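Local coordinates for protein WlaRA, TDP-fucose-3,4-ketoisomerase (Campylobacter jejuni subsp. jejuni 81116, PDB 5TPV) that is a WxcM-like member of the cupin superfamily, built from two antiparallel beta-sheets, and binds thymidine-5'-diphosphate with residues of both subunits, at residues Gly47-Leu52 and Lys117-Asp122; Met92-Met97 and Lys124-Leu129. All coordinates share one frame; numbering follows the deposited sequence.

Interaction 1 (Gly47-Leu52 and Lys117-Asp122). With TYD (thymidine-5'-diphosphate), chain E.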
# COMPACT_ATOMS: atom_id res chain seq x y z
N GLY B 47 -16.13 5.86 5.06
CA GLY B 47 -16.16 5.44 6.44
C GLY B 47 -17.59 5.32 6.94
O GLY B 47 -18.39 4.57 6.39
N ASP B 48 -17.89 6.01 8.04
CA ASP B 48 -19.12 5.80 8.80
C ASP B 48 -19.20 4.40 9.43
O ASP B 48 -20.22 3.68 9.39
CB ASP B 48 -20.34 6.14 7.93
CG ASP B 48 -20.44 7.62 7.61
OD1 ASP B 48 -20.34 8.44 8.56
OD2 ASP B 48 -20.66 7.97 6.42
N HIS B 49 -18.10 3.99 10.05
CA HIS B 49 -18.13 2.76 10.82
C HIS B 49 -16.91 2.68 11.71
O HIS B 49 -15.94 3.41 11.54
CB HIS B 49 -18.18 1.54 9.90
CG HIS B 49 -17.06 1.50 8.90
ND1 HIS B 49 -15.81 1.00 9.19
CD2 HIS B 49 -16.99 1.94 7.62
CE1 HIS B 49 -15.03 1.11 8.13
NE2 HIS B 49 -15.73 1.67 7.15
N ALA B 50 -16.94 1.73 12.63
CA ALA B 50 -15.81 1.38 13.45
C ALA B 50 -15.56 -0.06 13.24
O ALA B 50 -16.40 -0.81 12.69
CB ALA B 50 -16.11 1.67 14.91
N ASN B 51 -14.35 -0.45 13.61
CA ASN B 51 -13.89 -1.82 13.40
C ASN B 51 -13.39 -2.39 14.72
O ASN B 51 -12.59 -1.75 15.47
CB ASN B 51 -12.80 -1.90 12.30
CG ASN B 51 -13.27 -1.41 10.93
OD1 ASN B 51 -13.53 -0.21 10.72
ND2 ASN B 51 -13.39 -2.32 9.99
N LEU B 52 -13.91 -3.59 15.02
CA LEU B 52 -13.67 -4.28 16.30
C LEU B 52 -12.23 -4.74 16.51
O LEU B 52 -11.67 -4.59 17.60
CB LEU B 52 -14.59 -5.49 16.42
CG LEU B 52 -16.07 -5.24 16.72
CD1 LEU B 52 -16.86 -6.49 16.40
CD2 LEU B 52 -16.25 -4.85 18.20
N LYS B 117 -17.79 -9.12 9.64
CA LYS B 117 -18.30 -9.31 10.99
C LYS B 117 -17.52 -8.43 11.94
O LYS B 117 -17.82 -8.47 13.15
CB LYS B 117 -18.16 -10.78 11.40
CG LYS B 117 -18.77 -11.84 10.48
CD LYS B 117 -20.18 -11.55 10.00
CE LYS B 117 -20.63 -12.45 8.84
NZ LYS B 117 -20.22 -13.86 9.05
N GLU B 118 -16.57 -7.63 11.46
CA GLU B 118 -15.86 -6.78 12.39
C GLU B 118 -16.32 -5.36 12.41
O GLU B 118 -15.82 -4.52 13.21
CB GLU B 118 -14.33 -6.88 12.33
CG GLU B 118 -13.72 -6.26 11.08
CD GLU B 118 -12.51 -5.37 11.34
OE1 GLU B 118 -11.97 -5.33 12.50
OE2 GLU B 118 -12.09 -4.74 10.33
N TYR B 119 -17.28 -5.10 11.55
CA TYR B 119 -17.76 -3.74 11.35
C TYR B 119 -18.90 -3.39 12.29
O TYR B 119 -19.87 -4.16 12.46
CB TYR B 119 -18.35 -3.60 9.93
CG TYR B 119 -17.38 -3.38 8.81
CD1 TYR B 119 -16.56 -4.41 8.34
CD2 TYR B 119 -17.27 -2.15 8.20
CE1 TYR B 119 -15.69 -4.20 7.28
CE2 TYR B 119 -16.42 -1.93 7.13
CZ TYR B 119 -15.63 -2.96 6.67
OH TYR B 119 -14.83 -2.72 5.58
N ILE B 120 -18.82 -2.19 12.82
CA ILE B 120 -19.94 -1.59 13.49
C ILE B 120 -20.36 -0.36 12.71
O ILE B 120 -19.63 0.62 12.67
CB ILE B 120 -19.56 -1.22 14.91
CG1 ILE B 120 -19.02 -2.46 15.60
CG2 ILE B 120 -20.78 -0.65 15.64
CD1 ILE B 120 -18.23 -2.09 16.82
N TYR B 121 -21.54 -0.46 12.09
CA TYR B 121 -22.12 0.60 11.28
C TYR B 121 -23.12 1.47 12.03
O TYR B 121 -23.56 2.51 11.53
CB TYR B 121 -22.86 -0.03 10.11
CG TYR B 121 -21.96 -0.62 9.05
CD1 TYR B 121 -21.24 0.20 8.20
CD2 TYR B 121 -21.88 -2.00 8.82
CE1 TYR B 121 -20.45 -0.32 7.16
CE2 TYR B 121 -21.09 -2.54 7.79
CZ TYR B 121 -20.37 -1.70 6.96
OH TYR B 121 -19.54 -2.20 5.94
N ASP B 122 -23.48 1.06 13.24
CA ASP B 122 -24.41 1.87 14.01
C ASP B 122 -23.75 2.57 15.18
O ASP B 122 -23.39 1.94 16.17
CB ASP B 122 -25.55 0.99 14.54
CG ASP B 122 -26.75 1.81 15.06
OD1 ASP B 122 -27.88 1.42 14.69
OD2 ASP B 122 -26.58 2.80 15.82
PA TYD E . -16.39 -0.00 3.74
O1A TYD E . -17.73 -0.51 4.23
O2A TYD E . -15.19 -0.07 4.66
O3A TYD E . -16.57 1.52 3.26
PB TYD E . -15.37 2.58 3.42
O1B TYD E . -15.99 3.90 3.04
O2B TYD E . -14.98 2.47 4.87
O3B TYD E . -14.32 2.09 2.45
O5' TYD E . -16.03 -0.77 2.38
C5' TYD E . -16.72 -0.46 1.17
C4' TYD E . -17.33 -1.73 0.59
O4' TYD E . -16.33 -2.49 -0.08
C3' TYD E . -17.91 -2.61 1.69
O3' TYD E . -19.32 -2.80 1.48
C2' TYD E . -17.19 -3.94 1.61
C1' TYD E . -16.20 -3.81 0.47
N1 TYD E . -14.84 -4.00 0.97
C2 TYD E . -14.17 -5.22 0.72
O2 TYD E . -14.75 -6.12 0.07
N3 TYD E . -12.92 -5.44 1.16
C4 TYD E . -12.27 -4.50 1.85
O4 TYD E . -11.11 -4.70 2.26
C5 TYD E . -12.95 -3.21 2.13
C5M TYD E . -12.25 -2.12 2.90
C6 TYD E . -14.24 -3.02 1.65
O HOH W 1 -22.86 3.76 9.17

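Interaction 2 (Met92-Met97 and Lys124-Leu129)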
# COMPACT_ATOMS: atom_id res chain seq x y z
N MET B 92 -11.56 0.08 17.19
CA MET B 92 -12.76 0.63 17.85
C MET B 92 -12.63 2.12 17.93
O MET B 92 -12.81 2.78 18.97
CB MET B 92 -13.00 -0.02 19.24
CG MET B 92 -13.71 -1.35 19.15
SD MET B 92 -15.32 -1.15 18.31
CE MET B 92 -16.39 -0.65 19.66
N ILE B 93 -12.29 2.68 16.78
CA ILE B 93 -12.46 4.09 16.65
C ILE B 93 -13.30 4.33 15.42
O ILE B 93 -13.02 3.76 14.36
CB ILE B 93 -11.08 4.75 16.59
CG1 ILE B 93 -10.31 4.44 17.87
CG2 ILE B 93 -11.24 6.24 16.33
CD1 ILE B 93 -9.10 5.31 18.16
N TRP B 94 -14.35 5.11 15.60
CA TRP B 94 -15.27 5.42 14.50
C TRP B 94 -14.60 6.51 13.65
O TRP B 94 -13.93 7.43 14.16
CB TRP B 94 -16.56 5.98 15.05
CG TRP B 94 -17.61 6.35 14.07
CD1 TRP B 94 -17.73 7.52 13.38
CD2 TRP B 94 -18.75 5.57 13.72
NE1 TRP B 94 -18.89 7.52 12.63
CE2 TRP B 94 -19.51 6.32 12.81
CE3 TRP B 94 -19.20 4.31 14.11
CZ2 TRP B 94 -20.70 5.85 12.26
CZ3 TRP B 94 -20.40 3.85 13.57
CH2 TRP B 94 -21.12 4.61 12.65
N LYS B 95 -14.84 6.42 12.35
CA LYS B 95 -14.25 7.39 11.43
C LYS B 95 -15.16 7.68 10.26
O LYS B 95 -15.93 6.84 9.83
CB LYS B 95 -12.86 6.90 10.98
CG LYS B 95 -12.79 6.07 9.71
CD LYS B 95 -13.29 4.67 9.84
CE LYS B 95 -12.56 3.87 10.88
NZ LYS B 95 -13.16 2.52 10.86
N GLN B 96 -15.02 8.90 9.78
CA GLN B 96 -15.61 9.36 8.55
C GLN B 96 -14.62 10.26 7.77
O GLN B 96 -13.92 11.09 8.33
CB GLN B 96 -16.91 10.08 8.92
CG GLN B 96 -17.68 10.61 7.74
CD GLN B 96 -18.83 11.52 8.17
OE1 GLN B 96 -18.61 12.54 8.82
NE2 GLN B 96 -20.06 11.16 7.79
N MET B 97 -14.56 10.09 6.45
CA MET B 97 -13.68 10.89 5.60
C MET B 97 -14.41 11.61 4.51
O MET B 97 -15.32 11.06 3.94
CB MET B 97 -12.69 10.00 4.94
CG MET B 97 -12.02 9.26 6.07
SD MET B 97 -11.01 7.94 5.48
CE MET B 97 -12.32 6.72 5.76
N LYS B 124 -24.72 4.45 17.65
CA LYS B 124 -25.35 4.24 18.95
C LYS B 124 -24.76 3.00 19.62
O LYS B 124 -24.24 3.07 20.74
CB LYS B 124 -26.89 4.11 18.85
CG LYS B 124 -27.65 4.99 17.83
CD LYS B 124 -28.00 6.38 18.35
CE LYS B 124 -29.20 6.36 19.30
NZ LYS B 124 -29.04 7.31 20.44
N TYR B 125 -24.82 1.86 18.93
CA TYR B 125 -24.20 0.63 19.43
C TYR B 125 -22.66 0.65 19.48
O TYR B 125 -22.07 0.01 20.36
CB TYR B 125 -24.73 -0.59 18.65
CG TYR B 125 -26.23 -0.62 18.79
CD1 TYR B 125 -26.80 -0.75 20.06
CD2 TYR B 125 -27.06 -0.40 17.68
CE1 TYR B 125 -28.17 -0.72 20.22
CE2 TYR B 125 -28.44 -0.36 17.84
CZ TYR B 125 -28.97 -0.53 19.11
OH TYR B 125 -30.31 -0.50 19.31
N PHE B 126 -22.03 1.40 18.58
CA PHE B 126 -20.58 1.68 18.74
C PHE B 126 -20.30 2.25 20.13
O PHE B 126 -19.40 1.75 20.84
CB PHE B 126 -19.99 2.58 17.63
CG PHE B 126 -18.61 3.11 17.97
CD1 PHE B 126 -17.53 2.25 18.02
CD2 PHE B 126 -18.42 4.43 18.35
CE1 PHE B 126 -16.27 2.70 18.37
CE2 PHE B 126 -17.17 4.89 18.69
CZ PHE B 126 -16.08 4.03 18.66
N CYS B 127 -21.04 3.29 20.51
CA CYS B 127 -20.83 3.95 21.81
C CYS B 127 -21.08 2.98 22.97
O CYS B 127 -20.31 2.93 23.92
CB CYS B 127 -21.67 5.22 21.98
SG CYS B 127 -21.30 6.60 20.86
N GLU B 128 -22.11 2.16 22.85
CA GLU B 128 -22.44 1.17 23.90
C GLU B 128 -21.31 0.14 24.02
O GLU B 128 -20.81 -0.12 25.13
CB GLU B 128 -23.78 0.50 23.54
CG GLU B 128 -24.66 -0.00 24.69
CD GLU B 128 -26.05 -0.42 24.21
OE1 GLU B 128 -26.20 -1.54 23.65
OE2 GLU B 128 -26.99 0.39 24.39
N LEU B 129 -20.91 -0.46 22.89
CA LEU B 129 -19.83 -1.49 22.95
C LEU B 129 -18.51 -0.90 23.49
O LEU B 129 -17.82 -1.46 24.36
CB LEU B 129 -19.65 -2.14 21.59
CG LEU B 129 -20.88 -2.92 21.05
CD1 LEU B 129 -20.62 -3.48 19.66
CD2 LEU B 129 -21.31 -4.08 21.96

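Interaction 1 (Gly47-Leu52 and Lys117-Asp122)
Ala50 and Ile120 form a hydrogen-bonded pair between antiparallel strands, Asn51 and Tyr119 the non-hydrogen-bonded pair beside it, and Tyr121 lies just past the strand opposite His49, an example of how a sheet edge can become a ligand site. Ala50 N reaches Ile120 O at 2.9 Å, and Ile120 N answers to Ala50 O. Leu52 N adds a bond to Glu118 O. Followed outward, His49 has its CB 3.3 Å from Ile120 O and also touching CD1 of Tyr121. With chi1 at 55°, CG sits between the backbone N and the carbonyl carbon, which lays the imidazole against Tyr119; CE2 of that phenol stands over the centre of one imidazole face, 3.5 Å from His49 CE1, with the ring planes inclined at 49°. ND1 gives a weak bond to Asn51 OD1. NE2, at the tip, points to O2B of thymidine-5'-diphosphate at 2.5 Å, a short hydrogen bond. Gly47 N donates to O1B at 2.8 Å, and Tyr119 OH donates to O2A. Asn51 ND2 lies over the centre of one face of the Tyr119 ring and donates to Glu118 OE2 at 2.8 Å, arriving from above the carboxylate plane, while Ser54 and Asn53 also hold that carboxylate. Arg33 and Arg46 of the same chain, and Lys14 of the second subunit, also bond the ligand. The chemistry implies two shells: a backbone N-H, an imidazole N-H and a phenol hydroxyl meet the phosphate oxygens, and Asn51, steadied by Glu118, may help orient the imidazole through a weak bond.

Interaction 2 (Met92-Met97 and Lys124-Leu129)
Phe126 and Trp94 both carry CG opposite the backbone N (chi1 167° and 180°), and each turns its CB to the other segment, one from the helix and one from the strand. Met92 follows a different course: its chain folds back at both chi2 and chi3, curling SD and CE round to the rim of the phenyl. The aromatic ring of Phe126 is therefore met on two distinct aspects. Over one face lies CB of Trp94, a CH-pi contact with CB 4.2 Å from the Phe126 ring centroid and 23° off the ring normal, displaced toward the rim. Of the indole, CE3 is the part that reaches the helix, 4.0 Å from Phe126 CB, and the two ring systems are inclined to each other without stacking. Around the edge the company is that of Met92. SD of Met92 stands 5.1 Å from the centroid of the Phe126 ring, near the ring plane, in a Met-aromatic contact, while Met92 CE presses on Phe126 CD1 at 3.5 Å. Close by, in the ring plane, Met92 O faces Phe126 CE1, also at 3.5 Å; the same oxygen accepts a hydrogen bond from Lys130. The methyl of Met92 extends the contact one helical turn on, to Leu129, whose CB is 4.1 Å from Met92 CE. Ile120 and Ala50, both against Phe126, continue this apolar layer, while the Tyr123 ring meets Trp94 edge-to-face. Helix 123-136 is thus seated against the sheet at the start of strand 94-98. The chemistry implied is probably mainly dispersion, perhaps with a small electrostatic part: a ring edge, carrying slightly positive hydrogens, is turned to the sulfur and the carbonyl oxygen, and the pi face is given to an aliphatic carbon.

How the interactions relate
Read from the N terminus, the chain first lays down 47-52, then 92-97, then 117-122 and finally 124-129, so the two contacts cross rather than nest. Interaction 1 closes a loop of 64 residues, rich in strand, by bringing 117-122 back alongside 47-52 at an edge of the five-stranded sheet. Interaction 2 closes a shorter loop of 26 residues, docking the C-terminal helix, which follows directly on strand 119-120, onto the neighbouring strand. The first segments of both are adjacent in that sheet, joined by probable backbone bonds from Met92 N to Asn51 O and from Asp48 N to Lys95 O, the latter at a G1 beta bulge. Together they link the ligand-binding edge, the sheet and helix 123-136.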